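Local coordinates for hypothetical conserved protein (Geobacillus kaustophilus, PDB 2R5X) that is of unknown function but belongs to the YugN-like family and folds as a curved antiparallel sheet packed against a long helix, at residues L27-A32 and L55-Y60; D43-Y46 and G51-Y54. The protein carries 1 engineered substitution. All coordinates share one frame; numbering follows the deposited sequence.

Interaction 1: L27-A32 and L55-Y60; sequences LGFVRA and LRVQGY
R56 NH2 lies 4.0 Å from A32 CB while it forms a salt bridge to D43 OD2, so the charged end of R56 is anchored to the strand between the two segments and is merely brushed by the methyl group. R56 NE also faces D43 OD1, and the two carboxylate oxygens together help to fix the guanidinium's rotation. R56 starts out pointing away from 27-32; the bend at chi3 (-70°) folds the guanidinium back toward A32.

On the other side of strand 51-61, F29 illustrates how a ring on the lead-in to one strand can reach a strand that is not its neighbour in the sheet. With CG anti to its carbonyl carbon (chi1 -70°), the ring reaches across to L55 and V57. F29 CE1 comes within 3.5 Å of L55 O and 3.8 Å of V57 CG2, while F29 CZ meets L55 CD2 at 3.9 Å. The V57 side chain stands at about a right angle to that of F29, whereas L55 slants across it. Replacing F29 with an alanine would probably leave L55 CD2 and V57 CG2 without their aromatic partner and open a gap in the buried interior.

The preceding G28, with positive phi, is the C' residue of the Schellman motif that ends helix 17-26, and this turn delivers F29 to the interior. Strand 39-48 runs between the two segments, pairing with both through backbone bonds of D43 to V30 and Y42 to V57. F29 also touches M24 of helix 17-26 and V108 of helix 99-117, and V57 packs on L109 of that long helix and on L75 of strand 71-84.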
loop_
_atom_site.group_PDB
_atom_site.type_symbol
_atom_site.label_atom_id
_atom_site.label_comp_id
_atom_site.label_asym_id
_atom_site.label_seq_id
_atom_site.Cartn_x
_atom_site.Cartn_y
_atom_site.Cartn_z
ATOM N N LEU A 27 -8.876 5.282 -1.383
ATOM C CA LEU A 27 -8.854 3.992 -2.065
ATOM C C LEU A 27 -9.043 2.802 -1.135
ATOM O O LEU A 27 -8.787 1.661 -1.519
ATOM C CB LEU A 27 -7.591 3.844 -2.913
ATOM C CG LEU A 27 -7.414 4.956 -3.962
ATOM C CD1 LEU A 27 -6.108 4.789 -4.701
ATOM C CD2 LEU A 27 -8.568 5.005 -4.937
ATOM N N GLY A 28 -9.511 3.072 0.079
ATOM C CA GLY A 28 -9.904 2.014 1.011
ATOM C C GLY A 28 -8.817 1.486 1.935
ATOM O O GLY A 28 -9.017 0.473 2.605
ATOM N N PHE A 29 -7.680 2.173 1.988
ATOM C CA PHE A 29 -6.567 1.757 2.846
ATOM C C PHE A 29 -6.685 2.411 4.215
ATOM O O PHE A 29 -7.148 3.546 4.330
ATOM C CB PHE A 29 -5.212 2.142 2.235
ATOM C CG PHE A 29 -4.839 1.363 1.005
ATOM C CD1 PHE A 29 -3.942 0.296 1.085
ATOM C CD2 PHE A 29 -5.355 1.712 -0.239
ATOM C CE1 PHE A 29 -3.591 -0.423 -0.044
ATOM C CE2 PHE A 29 -5.006 1.003 -1.378
ATOM C CZ PHE A 29 -4.126 -0.066 -1.289
ATOM N N VAL A 30 -6.268 1.691 5.253
ATOM C CA VAL A 30 -6.079 2.288 6.580
ATOM C C VAL A 30 -4.597 2.183 6.963
ATOM O O VAL A 30 -3.893 1.301 6.457
ATOM C CB VAL A 30 -6.984 1.635 7.664
ATOM C CG1 VAL A 30 -8.460 1.798 7.303
ATOM C CG2 VAL A 30 -6.633 0.159 7.883
ATOM N N ARG A 31 -4.103 3.050 7.815
ATOM C CA ARG A 31 -2.737 2.965 8.271
ATOM C C ARG A 31 -2.496 1.724 9.065
ATOM O O ARG A 31 -3.327 1.327 9.803
ATOM C CB ARG A 31 -2.409 4.119 9.161
ATOM C CG ARG A 31 -1.953 5.312 8.464
ATOM C CD ARG A 31 -0.565 5.208 7.919
ATOM N NE ARG A 31 -0.243 6.550 7.591
ATOM C CZ ARG A 31 0.623 7.273 8.244
ATOM N NH1 ARG A 31 0.801 8.519 7.912
ATOM N NH2 ARG A 31 1.334 6.718 9.179
ATOM N N ALA A 32 -1.345 1.139 8.900
ATOM C CA ALA A 32 -0.998 -0.076 9.618
ATOM C C ALA A 32 0.429 0.031 10.122
ATOM O O ALA A 32 1.132 0.989 9.790
ATOM C CB ALA A 32 -1.161 -1.291 8.713
ATOM N N LEU A 55 -3.883 -6.115 1.260
ATOM C CA LEU A 55 -3.024 -5.482 0.271
ATOM C C LEU A 55 -2.216 -4.410 0.985
ATOM O O LEU A 55 -2.776 -3.442 1.486
ATOM C CB LEU A 55 -3.869 -4.874 -0.859
ATOM C CG LEU A 55 -3.183 -4.089 -1.983
ATOM C CD1 LEU A 55 -2.082 -4.909 -2.665
ATOM C CD2 LEU A 55 -4.214 -3.616 -2.994
ATOM N N ARG A 56 -0.900 -4.583 1.021
ATOM C CA ARG A 56 -0.041 -3.697 1.798
ATOM C C ARG A 56 0.819 -2.810 0.913
ATOM O O ARG A 56 1.598 -3.305 0.099
ATOM C CB ARG A 56 0.840 -4.517 2.750
ATOM C CG ARG A 56 1.864 -3.700 3.534
ATOM C CD ARG A 56 2.324 -4.429 4.800
ATOM N NE ARG A 56 1.268 -4.505 5.812
ATOM C CZ ARG A 56 1.459 -4.821 7.091
ATOM N NH1 ARG A 56 2.676 -5.089 7.547
ATOM N NH2 ARG A 56 0.432 -4.859 7.923
ATOM N N VAL A 57 0.666 -1.498 1.087
ATOM C CA VAL A 57 1.509 -0.502 0.414
ATOM C C VAL A 57 2.363 0.187 1.479
ATOM O O VAL A 57 1.858 0.619 2.510
ATOM C CB VAL A 57 0.671 0.520 -0.389
ATOM C CG1 VAL A 57 1.547 1.610 -1.013
ATOM C CG2 VAL A 57 -0.127 -0.198 -1.477
ATOM N N GLN A 58 3.661 0.266 1.218
ATOM C CA GLN A 58 4.609 0.739 2.202
ATOM C C GLN A 58 5.596 1.681 1.540
ATOM O O GLN A 58 5.930 1.524 0.361
ATOM C CB GLN A 58 5.344 -0.454 2.803
ATOM C CG GLN A 58 5.874 -0.230 4.194
ATOM C CD GLN A 58 6.383 -1.505 4.824
ATOM O OE1 GLN A 58 7.116 -2.265 4.197
ATOM N NE2 GLN A 58 6.004 -1.743 6.077
ATOM N N GLY A 59 6.055 2.659 2.308
ATOM C CA GLY A 59 7.075 3.587 1.859
ATOM C C GLY A 59 7.938 4.049 3.020
ATOM O O GLY A 59 7.499 4.022 4.166
ATOM N N TYR A 60 9.167 4.459 2.731
ATOM C CA TYR A 60 10.014 5.059 3.761
ATOM C C TYR A 60 10.096 6.575 3.604
ATOM O O TYR A 60 9.906 7.109 2.499
ATOM C CB TYR A 60 11.410 4.430 3.773
ATOM C CG TYR A 60 12.184 4.513 2.466
ATOM C CD1 TYR A 60 12.239 3.426 1.599
ATOM C CD2 TYR A 60 12.889 5.669 2.114
ATOM C CE1 TYR A 60 12.958 3.492 0.403
ATOM C CE2 TYR A 60 13.605 5.748 0.925
ATOM C CZ TYR A 60 13.642 4.652 0.076
ATOM O OH TYR A 60 14.354 4.723 -1.100
#

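Interaction 2: D43-Y46 and G51-Y54; sequences DRKY and GTYY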
loop_
_atom_site.group_PDB
_atom_site.type_symbol
_atom_site.label_atom_id
_atom_site.label_comp_id
_atom_site.label_asym_id
_atom_site.label_seq_id
_atom_site.Cartn_x
_atom_site.Cartn_y
_atom_site.Cartn_z
ATOM N N ASP A 43 -2.851 -0.674 4.726
ATOM C CA ASP A 43 -3.442 -1.979 4.431
ATOM C C ASP A 43 -4.860 -1.818 3.924
ATOM O O ASP A 43 -5.624 -1.024 4.467
ATOM C CB ASP A 43 -3.489 -2.858 5.682
ATOM C CG ASP A 43 -2.159 -3.489 6.017
ATOM O OD1 ASP A 43 -1.193 -3.329 5.243
ATOM O OD2 ASP A 43 -2.086 -4.155 7.073
ATOM N N ARG A 44 -5.207 -2.572 2.887
ATOM C CA ARG A 44 -6.605 -2.732 2.505
ATOM C C ARG A 44 -6.974 -4.189 2.687
ATOM O O ARG A 44 -6.370 -5.076 2.077
ATOM C CB ARG A 44 -6.870 -2.285 1.072
ATOM C CG ARG A 44 -8.346 -2.325 0.726
ATOM C CD ARG A 44 -8.607 -1.887 -0.684
ATOM N NE ARG A 44 -9.954 -2.271 -1.096
ATOM C CZ ARG A 44 -10.664 -1.644 -2.026
ATOM N NH1 ARG A 44 -10.169 -0.586 -2.647
ATOM N NH2 ARG A 44 -11.879 -2.077 -2.331
ATOM N N LYS A 45 -7.960 -4.422 3.543
ATOM C CA LYS A 45 -8.322 -5.768 3.964
ATOM C C LYS A 45 -9.422 -6.357 3.103
ATOM O O LYS A 45 -10.398 -5.685 2.760
ATOM C CB LYS A 45 -8.759 -5.770 5.431
ATOM C CG LYS A 45 -7.652 -5.442 6.416
ATOM C CD LYS A 45 -8.234 -5.022 7.763
ATOM C CE LYS A 45 -7.157 -4.887 8.837
ATOM N NZ LYS A 45 -6.130 -3.837 8.545
ATOM N N TYR A 46 -9.243 -7.628 2.765
ATOM C CA TYR A 46 -10.237 -8.409 2.067
ATOM C C TYR A 46 -10.515 -9.595 2.968
ATOM O O TYR A 46 -9.755 -10.566 2.974
ATOM C CB TYR A 46 -9.698 -8.897 0.718
ATOM C CG TYR A 46 -9.435 -7.797 -0.292
ATOM C CD1 TYR A 46 -10.389 -7.466 -1.260
ATOM C CD2 TYR A 46 -8.228 -7.097 -0.289
ATOM C CE1 TYR A 46 -10.148 -6.455 -2.187
ATOM C CE2 TYR A 46 -7.979 -6.084 -1.204
ATOM C CZ TYR A 46 -8.937 -5.773 -2.154
ATOM O OH TYR A 46 -8.675 -4.772 -3.058
ATOM N N GLY A 51 -10.161 -16.258 6.433
ATOM C CA GLY A 51 -9.495 -15.222 7.214
ATOM C C GLY A 51 -9.435 -13.870 6.544
ATOM O O GLY A 51 -10.448 -13.362 6.078
ATOM N N THR A 52 -8.242 -13.289 6.511
ATOM C CA THR A 52 -8.041 -11.943 5.989
ATOM C C THR A 52 -6.861 -11.921 5.036
ATOM O O THR A 52 -5.759 -12.352 5.381
ATOM C CB THR A 52 -7.788 -10.919 7.127
ATOM O OG1 THR A 52 -8.931 -10.859 7.982
ATOM C CG2 THR A 52 -7.518 -9.525 6.577
ATOM N N TYR A 53 -7.117 -11.446 3.825
ATOM C CA TYR A 53 -6.059 -11.033 2.926
ATOM C C TYR A 53 -5.919 -9.539 3.061
ATOM O O TYR A 53 -6.915 -8.828 3.243
ATOM C CB TYR A 53 -6.403 -11.390 1.484
ATOM C CG TYR A 53 -6.400 -12.870 1.210
ATOM C CD1 TYR A 53 -5.221 -13.530 0.851
ATOM C CD2 TYR A 53 -7.575 -13.615 1.306
ATOM C CE1 TYR A 53 -5.218 -14.895 0.594
ATOM C CE2 TYR A 53 -7.583 -14.979 1.050
ATOM C CZ TYR A 53 -6.404 -15.614 0.701
ATOM O OH TYR A 53 -6.419 -16.969 0.449
ATOM N N TYR A 54 -4.686 -9.055 2.982
ATOM C CA TYR A 54 -4.456 -7.622 3.059
ATOM C C TYR A 54 -3.470 -7.138 1.999
ATOM O O TYR A 54 -2.384 -7.691 1.837
ATOM C CB TYR A 54 -4.060 -7.172 4.479
ATOM C CG TYR A 54 -2.870 -7.892 5.086
ATOM C CD1 TYR A 54 -1.579 -7.368 4.967
ATOM C CD2 TYR A 54 -3.037 -9.081 5.800
ATOM C CE1 TYR A 54 -0.486 -8.019 5.530
ATOM C CE2 TYR A 54 -1.947 -9.745 6.365
ATOM C CZ TYR A 54 -0.679 -9.203 6.232
ATOM O OH TYR A 54 0.396 -9.850 6.791
#
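Y54 has its CG between the backbone N and the carbonyl carbon (chi1 54°), and D43 has its CG anti to the carbonyl carbon; these two settings bring ring and carboxylate side by side, pointing the same way. Y54 CD1 is 3.9 Å from D43 OD2, and the two planes are 35° apart. Ring carbon meets carboxylate here by packing, while the charge of D43 is paired with R56. Next to it on the same face, K45 and T52 slant across one another, with K45 CG 4.1 Å from T52 CG2, the threonine methyl.

These residues belong to the antiparallel beta hairpin made by strands 39-48 and 51-61, a worked case of how successive pairs alternate in character. Y46 and Y53 form a hydrogen-bonded pair: Y46 N donates to Y53 O at 2.7 Å and almost straight (174°), and Y53 N returns a bond to Y46 O at 2.9 Å. K45 and Y54 form the non-hydrogen-bonded pair that follows, and here CA-H groups approach carbonyls instead, Y54 CA to R44 O at 3.3 Å and K45 CA to Y53 O at 3.4 Å.

Y46 and Y53 send their side chains to the face opposite that of K45 and Y54. Their CB atoms are 4.2 Å apart, and the rings then diverge rather than stack; each has the other residue's carbonyl oxygen at its edge, near the ring plane. The ring of Y46 settles on L101, Q104 and V108 of helix 99-117, while that of Y53 turns to F97 and P98 in the loop just before this helix.

From the N terminus, helix 17-26 ends in the turn that leads into 27-32, and the chain then passes through strand 39-48 and turns back along strand 51-61. Interaction 2 closes the short loop of the hairpin, with four residues between 43-46 and 51-54. Interaction 1 closes a wider loop between 27-32 and 55-60, inside which interaction 2 is nested. The two share strand 51-61, and their centres lie about 11 Å apart. Two ties join them: the salt bridge of D43 to R56, and a probable backbone bond from L55 N to R44 O. Together they tie the end of helix 17-26 and the edge strand 30-32 to the hairpin, in a sheet that packs on helix 99-117.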